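Local coordinates for calcium-dependent protein kinase, putative (Plasmodium falciparum, PDB 3MSE) that probably phosphorylates serine and threonine residues of proteins in response to calcium, this chain being its C-terminal, calcium-binding EF-hand part, at residues G123-S128 / N165-Q170; T108-A113 / E171-M176; R20-N25 / S132-K137; E60-L65 / R77-L82. All coordinates share one frame; numbering follows the deposited sequence. Where two conformers were deposited one is given.

Contact 1. Residues G123-S128 / N165-Q170. With CA (calcium ion), chain B.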
# COMPACT_ATOMS: atom_id res chain seq x y z
N GLY A 123 4.87 -23.22 -3.37
CA GLY A 123 3.65 -22.70 -4.02
C GLY A 123 2.31 -23.18 -3.48
O GLY A 123 1.26 -22.88 -4.05
N TYR A 124 2.34 -23.93 -2.38
CA TYR A 124 1.11 -24.41 -1.75
C TYR A 124 1.12 -24.17 -0.25
O TYR A 124 2.14 -24.38 0.41
CB TYR A 124 0.89 -25.90 -2.05
CG TYR A 124 0.46 -26.17 -3.48
CD1 TYR A 124 -0.89 -26.26 -3.82
CD2 TYR A 124 1.40 -26.33 -4.51
CE1 TYR A 124 -1.30 -26.50 -5.13
CE2 TYR A 124 1.01 -26.57 -5.83
CZ TYR A 124 -0.34 -26.65 -6.13
OH TYR A 124 -0.74 -26.89 -7.44
N ILE A 125 -0.02 -23.74 0.30
CA ILE A 125 -0.18 -23.65 1.75
C ILE A 125 -0.71 -24.97 2.30
O ILE A 125 -1.88 -25.30 2.10
CB ILE A 125 -1.05 -22.44 2.21
CG1 ILE A 125 -0.28 -21.12 2.02
CG2 ILE A 125 -1.47 -22.60 3.68
CD1 ILE A 125 -1.11 -19.87 2.33
N SER A 126 0.15 -25.71 2.99
CA SER A 126 -0.22 -26.99 3.59
C SER A 126 -0.78 -26.80 4.99
O SER A 126 -0.74 -25.70 5.56
CB SER A 126 0.99 -27.94 3.64
OG SER A 126 2.08 -27.37 4.37
N LYS A 127 -1.29 -27.89 5.54
CA LYS A 127 -1.74 -27.93 6.91
C LYS A 127 -0.59 -27.53 7.86
O LYS A 127 -0.79 -26.75 8.80
CB LYS A 127 -2.26 -29.33 7.23
CG LYS A 127 -3.29 -29.40 8.34
CD LYS A 127 -2.64 -29.75 9.67
CE LYS A 127 -3.66 -29.80 10.79
NZ LYS A 127 -4.63 -30.93 10.63
N SER A 128 0.61 -28.05 7.59
CA SER A 128 1.76 -27.75 8.44
C SER A 128 2.20 -26.28 8.34
O SER A 128 2.74 -25.73 9.30
CB SER A 128 2.93 -28.72 8.16
OG SER A 128 3.73 -28.29 7.07
N ASN A 165 -5.59 -31.35 0.66
CA ASN A 165 -5.79 -30.38 1.73
C ASN A 165 -4.65 -29.36 1.72
O ASN A 165 -3.91 -29.19 2.70
CB ASN A 165 -5.92 -31.06 3.09
CG ASN A 165 -6.89 -30.34 4.01
OD1 ASN A 165 -8.06 -30.12 3.65
ND2 ASN A 165 -6.42 -29.97 5.20
N LYS A 166 -4.51 -28.71 0.56
CA LYS A 166 -3.49 -27.73 0.29
C LYS A 166 -4.18 -26.54 -0.35
O LYS A 166 -5.31 -26.65 -0.82
CB LYS A 166 -2.46 -28.30 -0.69
CG LYS A 166 -1.95 -29.70 -0.34
CD LYS A 166 -0.85 -30.18 -1.29
CE LYS A 166 0.52 -29.62 -0.90
NZ LYS A 166 0.96 -30.14 0.43
N ILE A 167 -3.50 -25.40 -0.38
CA ILE A 167 -4.10 -24.17 -0.89
C ILE A 167 -3.15 -23.47 -1.86
O ILE A 167 -2.03 -23.10 -1.48
CB ILE A 167 -4.50 -23.21 0.28
CG1 ILE A 167 -5.53 -23.88 1.21
CG2 ILE A 167 -5.03 -21.89 -0.26
CD1 ILE A 167 -5.73 -23.16 2.55
N SER A 168 -3.59 -23.31 -3.10
CA SER A 168 -2.85 -22.54 -4.11
C SER A 168 -3.02 -21.06 -3.83
O SER A 168 -3.89 -20.67 -3.04
CB SER A 168 -3.38 -22.86 -5.51
OG SER A 168 -4.63 -22.21 -5.72
N PHE A 169 -2.23 -20.21 -4.49
CA PHE A 169 -2.38 -18.78 -4.32
C PHE A 169 -3.76 -18.32 -4.74
O PHE A 169 -4.33 -17.42 -4.12
CB PHE A 169 -1.31 -17.97 -5.05
CG PHE A 169 -1.56 -16.49 -4.98
CD1 PHE A 169 -1.89 -15.77 -6.12
CD2 PHE A 169 -1.54 -15.83 -3.75
CE1 PHE A 169 -2.15 -14.41 -6.05
CE2 PHE A 169 -1.82 -14.47 -3.66
CZ PHE A 169 -2.12 -13.75 -4.82
N GLN A 170 -4.29 -18.93 -5.80
CA GLN A 170 -5.59 -18.54 -6.35
C GLN A 170 -6.72 -18.85 -5.37
O GLN A 170 -7.59 -18.01 -5.16
CB GLN A 170 -5.83 -19.21 -7.72
CG GLN A 170 -6.83 -18.47 -8.61
CD GLN A 170 -6.37 -17.06 -8.97
OE1 GLN A 170 -7.13 -16.10 -8.85
NE2 GLN A 170 -5.12 -16.92 -9.41
CA CA B . 4.22 -24.94 1.45
O HOH W 1 3.72 -26.77 2.05
O HOH W 2 6.01 -24.80 2.90

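Contact 2. Residues T108-A113 / E171-M176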
# COMPACT_ATOMS: atom_id res chain seq x y z
N THR A 108 1.84 -7.76 -4.77
CA THR A 108 0.52 -7.59 -4.15
C THR A 108 0.55 -7.98 -2.66
O THR A 108 1.32 -8.87 -2.26
CB THR A 108 -0.58 -8.41 -4.89
OG1 THR A 108 -0.72 -9.70 -4.30
CG2 THR A 108 -0.25 -8.57 -6.39
N PHE A 109 -0.29 -7.33 -1.85
CA PHE A 109 -0.40 -7.63 -0.42
C PHE A 109 -0.70 -9.09 -0.12
O PHE A 109 -0.15 -9.67 0.81
CB PHE A 109 -1.49 -6.78 0.22
CG PHE A 109 -1.10 -5.36 0.40
CD1 PHE A 109 -1.36 -4.42 -0.60
CD2 PHE A 109 -0.48 -4.94 1.58
CE1 PHE A 109 -1.01 -3.08 -0.43
CE2 PHE A 109 -0.12 -3.62 1.76
CZ PHE A 109 -0.39 -2.68 0.75
N LEU A 110 -1.60 -9.67 -0.91
CA LEU A 110 -2.02 -11.04 -0.71
C LEU A 110 -0.93 -12.02 -1.13
O LEU A 110 -0.75 -13.05 -0.49
CB LEU A 110 -3.33 -11.32 -1.45
CG LEU A 110 -4.63 -10.85 -0.79
CD1 LEU A 110 -5.82 -11.13 -1.70
CD2 LEU A 110 -4.86 -11.50 0.59
N LYS A 111 -0.19 -11.67 -2.18
CA LYS A 111 0.87 -12.54 -2.67
C LYS A 111 1.98 -12.63 -1.64
O LYS A 111 2.46 -13.71 -1.35
CB LYS A 111 1.43 -12.06 -4.02
CG LYS A 111 1.53 -13.15 -5.10
CD LYS A 111 2.29 -14.38 -4.62
CE LYS A 111 2.39 -15.44 -5.71
NZ LYS A 111 3.34 -16.52 -5.29
N ALA A 112 2.36 -11.48 -1.08
CA ALA A 112 3.40 -11.40 -0.06
C ALA A 112 3.03 -12.14 1.22
O ALA A 112 3.89 -12.77 1.84
CB ALA A 112 3.75 -9.94 0.24
N ALA A 113 1.76 -12.06 1.62
CA ALA A 113 1.27 -12.79 2.78
C ALA A 113 1.34 -14.30 2.53
O ALA A 113 1.83 -15.05 3.37
CB ALA A 113 -0.16 -12.36 3.13
N GLU A 171 -6.69 -20.03 -4.77
CA GLU A 171 -7.67 -20.43 -3.76
C GLU A 171 -7.53 -19.60 -2.48
O GLU A 171 -8.52 -19.29 -1.81
CB GLU A 171 -7.52 -21.90 -3.41
CG GLU A 171 -7.65 -22.86 -4.59
CD GLU A 171 -7.29 -24.28 -4.21
OE1 GLU A 171 -7.91 -25.22 -4.76
OE2 GLU A 171 -6.40 -24.47 -3.35
N PHE A 172 -6.28 -19.26 -2.15
CA PHE A 172 -5.98 -18.39 -1.02
C PHE A 172 -6.58 -17.01 -1.28
O PHE A 172 -7.33 -16.49 -0.45
CB PHE A 172 -4.46 -18.28 -0.83
CG PHE A 172 -4.04 -17.25 0.18
CD1 PHE A 172 -3.55 -16.02 -0.22
CD2 PHE A 172 -4.15 -17.52 1.55
CE1 PHE A 172 -3.15 -15.07 0.73
CE2 PHE A 172 -3.75 -16.58 2.51
CZ PHE A 172 -3.26 -15.35 2.10
N LYS A 173 -6.26 -16.45 -2.44
CA LYS A 173 -6.73 -15.14 -2.86
C LYS A 173 -8.25 -15.09 -2.91
O LYS A 173 -8.86 -14.13 -2.44
CB LYS A 173 -6.16 -14.78 -4.24
CG LYS A 173 -6.48 -13.37 -4.71
CD LYS A 173 -6.84 -13.34 -6.18
CE LYS A 173 -5.62 -13.16 -7.09
NZ LYS A 173 -5.48 -11.75 -7.56
N ASP A 174 -8.86 -16.13 -3.48
CA ASP A 174 -10.31 -16.20 -3.60
C ASP A 174 -10.97 -16.24 -2.24
O ASP A 174 -11.99 -15.57 -2.03
CB ASP A 174 -10.73 -17.42 -4.43
CG ASP A 174 -10.43 -17.26 -5.93
OD1 ASP A 174 -10.11 -16.14 -6.38
OD2 ASP A 174 -10.52 -18.28 -6.65
N TYR A 175 -10.41 -17.01 -1.30
CA TYR A 175 -10.99 -17.02 0.05
C TYR A 175 -10.90 -15.65 0.73
O TYR A 175 -11.89 -15.14 1.24
CB TYR A 175 -10.42 -18.11 0.96
CG TYR A 175 -10.96 -17.99 2.37
CD1 TYR A 175 -12.24 -18.42 2.68
CD2 TYR A 175 -10.19 -17.40 3.38
CE1 TYR A 175 -12.75 -18.29 3.98
CE2 TYR A 175 -10.69 -17.26 4.68
CZ TYR A 175 -11.97 -17.71 4.97
OH TYR A 175 -12.46 -17.57 6.25
N MET A 176 -9.70 -15.06 0.73
CA MET A 176 -9.51 -13.80 1.45
C MET A 176 -10.42 -12.71 0.90
O MET A 176 -11.06 -11.99 1.66
CB MET A 176 -8.04 -13.36 1.42
CG MET A 176 -7.09 -14.28 2.21
SD MET A 176 -7.49 -14.45 3.97
CE MET A 176 -7.30 -12.76 4.52

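Contact 3. Residues R20-N25 / S132-K137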
# COMPACT_ATOMS: atom_id res chain seq x y z
N ARG A 20 -8.02 -16.18 9.82
CA ARG A 20 -8.24 -15.09 8.84
C ARG A 20 -7.59 -13.81 9.31
O ARG A 20 -6.90 -13.12 8.56
CB ARG A 20 -9.74 -14.85 8.65
CG ARG A 20 -10.16 -14.32 7.30
CD ARG A 20 -9.92 -12.84 7.05
NE ARG A 20 -10.40 -11.92 8.08
CZ ARG A 20 -11.04 -10.77 7.84
NH1 ARG A 20 -11.36 -10.40 6.61
NH2 ARG A 20 -11.39 -9.99 8.86
N ASN A 21 -7.81 -13.48 10.58
CA ASN A 21 -7.31 -12.23 11.11
C ASN A 21 -5.79 -12.26 11.33
O ASN A 21 -5.14 -11.24 11.21
CB ASN A 21 -8.08 -11.86 12.38
CG ASN A 21 -9.54 -11.45 12.07
OD1 ASN A 21 -9.90 -11.26 10.92
ND2 ASN A 21 -10.35 -11.34 13.11
N ILE A 22 -5.23 -13.42 11.63
CA ILE A 22 -3.77 -13.57 11.69
C ILE A 22 -3.16 -13.22 10.33
O ILE A 22 -2.20 -12.44 10.24
CB ILE A 22 -3.37 -14.96 12.19
CG1 ILE A 22 -3.65 -15.03 13.69
CG2 ILE A 22 -1.84 -15.22 11.92
CD1 ILE A 22 -3.77 -16.42 14.23
N ILE A 23 -3.76 -13.77 9.28
CA ILE A 23 -3.41 -13.46 7.90
C ILE A 23 -3.55 -11.97 7.60
O ILE A 23 -2.68 -11.36 6.96
CB ILE A 23 -4.26 -14.31 6.91
CG1 ILE A 23 -3.96 -15.80 7.09
CG2 ILE A 23 -4.02 -13.89 5.43
CD1 ILE A 23 -5.02 -16.76 6.49
N ILE A 24 -4.65 -11.36 8.07
CA ILE A 24 -4.81 -9.90 7.95
C ILE A 24 -3.65 -9.16 8.64
O ILE A 24 -3.16 -8.16 8.12
CB ILE A 24 -6.18 -9.37 8.55
CG1 ILE A 24 -7.41 -9.91 7.78
CG2 ILE A 24 -6.18 -7.86 8.59
CD1 ILE A 24 -7.66 -9.25 6.40
N ASN A 25 -3.22 -9.63 9.82
CA ASN A 25 -2.08 -9.00 10.53
C ASN A 25 -0.74 -9.00 9.76
O ASN A 25 0.04 -8.05 9.86
CB ASN A 25 -1.88 -9.60 11.93
CG ASN A 25 -2.68 -8.87 12.99
OD1 ASN A 25 -2.14 -8.03 13.71
ND2 ASN A 25 -3.98 -9.18 13.09
N SER A 132 2.37 -23.92 11.60
CA SER A 132 3.51 -23.09 11.90
C SER A 132 3.10 -21.64 12.11
O SER A 132 3.55 -20.97 13.06
CB SER A 132 4.56 -23.19 10.78
OG SER A 132 5.63 -22.32 11.08
N LEU A 133 2.22 -21.16 11.24
CA LEU A 133 1.69 -19.80 11.35
C LEU A 133 1.11 -19.54 12.75
O LEU A 133 1.26 -18.45 13.29
CB LEU A 133 0.62 -19.56 10.26
CG LEU A 133 -0.00 -18.16 10.21
CD1 LEU A 133 1.05 -17.11 9.88
CD2 LEU A 133 -1.12 -18.10 9.19
N VAL A 134 0.48 -20.55 13.34
CA VAL A 134 -0.16 -20.34 14.63
C VAL A 134 0.66 -20.84 15.81
O VAL A 134 0.13 -21.03 16.92
CB VAL A 134 -1.61 -20.92 14.65
CG1 VAL A 134 -2.41 -20.31 13.50
CG2 VAL A 134 -1.60 -22.44 14.56
N HIS A 135 1.96 -21.01 15.58
CA HIS A 135 2.86 -21.60 16.59
C HIS A 135 2.91 -20.77 17.88
O HIS A 135 3.17 -21.30 18.96
CB HIS A 135 4.28 -21.78 16.01
CG HIS A 135 5.08 -20.51 16.03
ND1 HIS A 135 4.85 -19.48 15.16
CD2 HIS A 135 6.05 -20.09 16.87
CE1 HIS A 135 5.66 -18.47 15.44
NE2 HIS A 135 6.40 -18.82 16.48
N ASP A 136 2.66 -19.46 17.78
CA ASP A 136 2.66 -18.61 18.97
C ASP A 136 1.24 -18.22 19.44
O ASP A 136 1.06 -17.21 20.10
CB ASP A 136 3.52 -17.36 18.76
CG ASP A 136 3.03 -16.48 17.59
OD1 ASP A 136 3.69 -15.44 17.35
OD2 ASP A 136 2.02 -16.79 16.90
N LYS A 137 0.25 -19.02 19.06
CA LYS A 137 -1.15 -18.74 19.37
C LYS A 137 -1.73 -19.97 20.00
O LYS A 137 -1.35 -21.10 19.65
CB LYS A 137 -1.95 -18.41 18.09
CG LYS A 137 -1.35 -17.35 17.18
CD LYS A 137 -1.55 -15.95 17.74
CE LYS A 137 -1.19 -14.88 16.70
NZ LYS A 137 0.29 -14.67 16.57

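Contact 4. Residues E60-L65 / R77-L82. With CA (calcium ion), chain E; SO4 (sulfate ion), chain C.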
# COMPACT_ATOMS: atom_id res chain seq x y z
N GLU A 60 14.03 25.21 -3.82
CA GLU A 60 13.90 24.50 -2.53
C GLU A 60 14.53 23.10 -2.56
O GLU A 60 15.17 22.68 -1.59
CB GLU A 60 12.43 24.37 -2.08
CG GLU A 60 11.81 25.69 -1.56
CD GLU A 60 10.32 25.56 -1.21
OE1 GLU A 60 9.84 26.36 -0.38
OE2 GLU A 60 9.63 24.66 -1.74
N ILE A 61 14.32 22.38 -3.66
CA ILE A 61 14.89 21.05 -3.83
C ILE A 61 16.40 21.18 -4.17
O ILE A 61 17.23 20.46 -3.63
CB ILE A 61 14.15 20.28 -4.94
CG1 ILE A 61 12.69 20.02 -4.54
CG2 ILE A 61 14.83 18.96 -5.28
CD1 ILE A 61 11.87 19.44 -5.67
N TYR A 62 16.71 22.10 -5.07
CA TYR A 62 18.06 22.30 -5.57
C TYR A 62 19.05 22.52 -4.42
O TYR A 62 20.07 21.83 -4.33
CB TYR A 62 18.14 23.50 -6.51
CG TYR A 62 19.40 23.52 -7.35
CD1 TYR A 62 20.65 23.79 -6.77
CD2 TYR A 62 19.35 23.25 -8.72
CE1 TYR A 62 21.83 23.79 -7.55
CE2 TYR A 62 20.51 23.24 -9.50
CZ TYR A 62 21.74 23.51 -8.91
OH TYR A 62 22.89 23.49 -9.70
N THR A 63 18.73 23.47 -3.56
CA THR A 63 19.67 23.87 -2.51
C THR A 63 19.95 22.70 -1.56
O THR A 63 21.05 22.59 -1.01
CB THR A 63 19.24 25.13 -1.73
OG1 THR A 63 20.23 25.42 -0.74
CG2 THR A 63 17.90 24.94 -1.01
N VAL A 64 18.96 21.83 -1.36
CA VAL A 64 19.17 20.71 -0.47
C VAL A 64 19.95 19.58 -1.16
O VAL A 64 20.87 19.03 -0.57
CB VAL A 64 17.85 20.22 0.19
CG1 VAL A 64 18.09 18.96 0.99
CG2 VAL A 64 17.28 21.32 1.11
N LEU A 65 19.57 19.22 -2.39
CA LEU A 65 20.30 18.17 -3.11
C LEU A 65 21.79 18.56 -3.27
O LEU A 65 22.69 17.73 -3.13
CB LEU A 65 19.64 17.83 -4.47
CG LEU A 65 18.21 17.21 -4.47
CD1 LEU A 65 17.72 16.75 -5.89
CD2 LEU A 65 18.05 16.06 -3.45
N ARG A 77 18.30 16.97 -13.97
CA ARG A 77 17.52 15.85 -14.51
C ARG A 77 16.43 15.38 -13.54
O ARG A 77 15.35 15.01 -13.99
CB ARG A 77 18.39 14.67 -14.93
CG ARG A 77 19.35 14.99 -16.08
CD ARG A 77 20.28 13.82 -16.32
NE ARG A 77 19.57 12.68 -16.89
CZ ARG A 77 20.10 11.48 -17.07
NH1 ARG A 77 21.36 11.24 -16.72
NH2 ARG A 77 19.37 10.51 -17.62
N ILE A 78 16.74 15.38 -12.24
CA ILE A 78 15.78 15.02 -11.20
C ILE A 78 14.62 16.04 -11.20
O ILE A 78 13.45 15.66 -11.19
CB ILE A 78 16.45 14.93 -9.82
CG1 ILE A 78 17.35 13.68 -9.76
CG2 ILE A 78 15.42 14.89 -8.70
CD1 ILE A 78 18.31 13.71 -8.58
N LEU A 79 14.96 17.31 -11.27
CA LEU A 79 13.98 18.37 -11.28
C LEU A 79 13.00 18.25 -12.45
O LEU A 79 11.80 18.33 -12.24
CB LEU A 79 14.66 19.75 -11.25
CG LEU A 79 15.16 20.17 -9.87
CD1 LEU A 79 15.83 21.55 -9.97
CD2 LEU A 79 14.02 20.20 -8.84
N GLN A 80 13.51 18.00 -13.66
CA GLN A 80 12.64 17.86 -14.83
C GLN A 80 11.84 16.54 -14.89
O GLN A 80 10.82 16.47 -15.59
CB GLN A 80 13.42 18.10 -16.12
CG GLN A 80 13.93 19.53 -16.23
CD GLN A 80 12.81 20.57 -16.29
OE1 GLN A 80 11.84 20.42 -17.03
NE2 GLN A 80 12.96 21.63 -15.52
N ALA A 81 12.30 15.51 -14.17
CA ALA A 81 11.53 14.28 -13.99
C ALA A 81 10.39 14.44 -12.95
O ALA A 81 9.26 13.96 -13.16
CB ALA A 81 12.45 13.13 -13.59
N LEU A 82 10.72 15.10 -11.84
CA LEU A 82 9.76 15.38 -10.78
C LEU A 82 8.65 16.32 -11.25
O LEU A 82 7.47 16.06 -10.99
CB LEU A 82 10.45 16.01 -9.57
CG LEU A 82 11.37 15.14 -8.71
CD1 LEU A 82 11.81 15.94 -7.51
CD2 LEU A 82 10.66 13.81 -8.27
CA CA E . 7.42 25.57 -0.72
S SO4 C . 22.22 7.64 -18.16
O1 SO4 C . 22.46 6.49 -17.30
O2 SO4 C . 20.82 8.01 -18.17
O3 SO4 C . 22.98 8.74 -17.58
O4 SO4 C . 22.62 7.33 -19.53
O HOH W 3 7.67 26.67 -2.21

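Contact 1. Residues G123-S128 / N165-Q170
Ile125 and Ile167 join two loops through their backbones. Ile125 N donates to Ile167 O at 2.8 Å, almost straight at 173°. The return bond, Ile167 N to Ile125 O, is weak and bent. Two CA-H...O contacts run alongside, Tyr124 CA to Ile167 O and Lys166 CA to Ile125 O, each 3.4 Å. The place is that of the short link between the loops of paired EF-hands, here reduced to one sound bond.

The apolar part is small. Ile125 CB meets Ile167 CB at 4.0 Å. The Lys166 chain bends at chi3 (82°) and chi4 and crosses Tyr124 at about a right angle, which brings Lys166 CE to 3.9 Å from Tyr124 CB.

Calcium binds next to this link. Tyr124 O holds it at 2.4 Å, with Asp118, Asp122, Asp129 and two waters. This ligand carbonyl belongs to the same peptide as Ile125 N.

Ser126 and Ser168 are each the N-cap of the helix that follows. Behind the loops, Ile125 lies on Phe114 and Ile117 of helix 109-117. Ile167 packs on Phe147, Phe148 and Val151 of helix 141-152, and both isoleucines touch Phe172 of helix 169-177.

Contact 2. Residues T108-A113 / E171-M176
Leu110 fits against three residues of the facing helix, Phe172, Lys173 and Met176. The contact lies in the helical core of an EF-hand unit: helix 109-117 leads into a calcium loop, and helix 169-177 packs across it. The two short axes come within 10.3 Å and run at 123° to each other.

The two methyls of Leu110 do separate work. CD2 sits 3.8 Å from Met176 CB and 4.0 Å from Phe172 CE1. CD1 turns to the other neighbour and meets Lys173 CG at 3.8 Å, the two side chains crossing at about a right angle. Phe172 CE1 also comes to 3.4 Å from Leu110 O. Ala113 CB lies beyond, near Phe172 CZ. No hydrogen bond passes between the helices; the side chains meet through carbon.

Phe172 reaches this place because its CG stands opposite the backbone N (chi1 172°), which sends the ring across to the other helix. Met176 CG rests over one ring face, 4.0 Å above the plane and displaced toward the rim. Further out, Phe114 meets the ring edge-to-face. Met27 and Ile23 of helix 18-48 pack on Leu110 and Met176 respectively, while Phe109 packs on Ile105 of the second subunit. The start of helix 109-117 is tied by an ST motif, in which Lys111 N donates to Thr108 OG1 at 2.9 Å.

Contact 3. Residues R20-N25 / S132-K137
Ile22 splits its branches between Leu133 and Lys137 through its first torsion. At chi1 -73° CG1 stands opposite the carbonyl carbon and CG2 opposite the backbone N. CG2 then meets Leu133 CG at 3.9 Å, while the CG1-CD1 arm runs to Lys137. Leu133 extends to it with CG opposite its own backbone N (chi1 -178°).

Ile22 and Leu133 slide past each other in opposite directions. CG2 of Ile22 also touches both Leu133 methyls. Ile23 adds a looser touch, its CG1 lying 4.2 Å from Leu133 CD2. The aliphatic part of Lys137 runs past the CG1-CD1 arm of Ile22 in the opposite direction, CE being 3.9 Å from Ile22 CG1. Val134 CG1 closes on Ile22 CD1 at 4.2 Å.

The long helix 18-48 is thereby packed on the end of helix 127-133, the exiting helix of the EF-hand whose calcium loop holds Tyr124. Val134 is the first residue past that helix and opens a type I beta turn to Lys137, closed by the bond from Lys137 N to Val134 O. The turn places Lys137 back over Ile22. Ser132 O takes both His135 N and His135 ND1, which holds the imidazole against the helix end.

The charged end of Lys137 has partners of its own. Its NZ makes a salt bridge at 2.8 Å with Asp136 OD2, which it meets from above the carboxylate plane. The same NZ hydrogen-bonds Asn85 OD1 of the second subunit. Ile84 of that subunit also packs on Ile22.

Contact 4. Residues E60-L65 / R77-L82
Glu60 OE2, one residue before the Ile61 that packs on Leu79, is held twice: it binds calcium at 2.6 Å and accepts a hydrogen bond from Ser57 N. Glu60 OE1 binds the same ion at 2.6 Å, so the carboxylate is bidentate. Asp49, Asn51, Asn53 and Ser55 complete the protein ligands of this EF-hand site.

Helix 58-67, the exiting helix of this EF-hand, itself carries the ligand Glu60. It packs against helix 72-82 at a short-axis distance of 10.9 Å and an angle of 145°. Both helices belong to the EF-hand pair of this lobe. Ile61 CG2 lies 3.9 Å from Leu79 CD2, and these two side chains slide past each other in opposite directions. Ile61 CD1 reaches on to Leu82 CD1 at 4.0 Å. One turn later Leu65 and Ile78 meet tip to tip, CD1 to CG2. Tyr62 swings its ring across with CG opposite the backbone N (chi1 -164°), and Leu79 CD1 comes to the ring edge, 4.1 Å from Tyr62 CD2.

Arg77 takes no part in the packing and binds a sulfate, probably from the crystallisation liquor. Its guanidinium meets the anion edge-on with both terminal nitrogens; the shorter bond is Arg77 NH2 to sulfate O2, 2.9 Å. Leu48 of helix 18-48 backs Ile61, and Met14 of the second subunit packs on Ile78.

No hydrogen bond crosses between the helices. The bidentate ligand Glu60 and the apolar Ile61 are adjacent on one helix, so metal site and helix pairing share a turn while the interface itself is joined by carbon contacts alone.

The four contacts fall into two groups on opposite sides of the chain's centre. Contact 1 supplies a calcium ligand, Tyr124; Phe172 of contact 2 and Leu133 of contact 3 each lie about 11 Å from a bound calcium. Contacts 1 and 2 have centres 11 Å apart and share helix 169-177; Phe169 of contact 1 makes a cation-pi pair with Lys111 of contact 2. Contact 3 is 14 Å from contact 2 between centres, and Met176 CE touches Ile23 CG2 at 3.6 Å. Contacts 1 and 3 share helix 127-133. Contact 4 stands apart beside the other calcium, its centre 48 Å from that of contact 1. Helix 18-48 runs between the groups, and the second subunit touches contacts 2, 3 and 4.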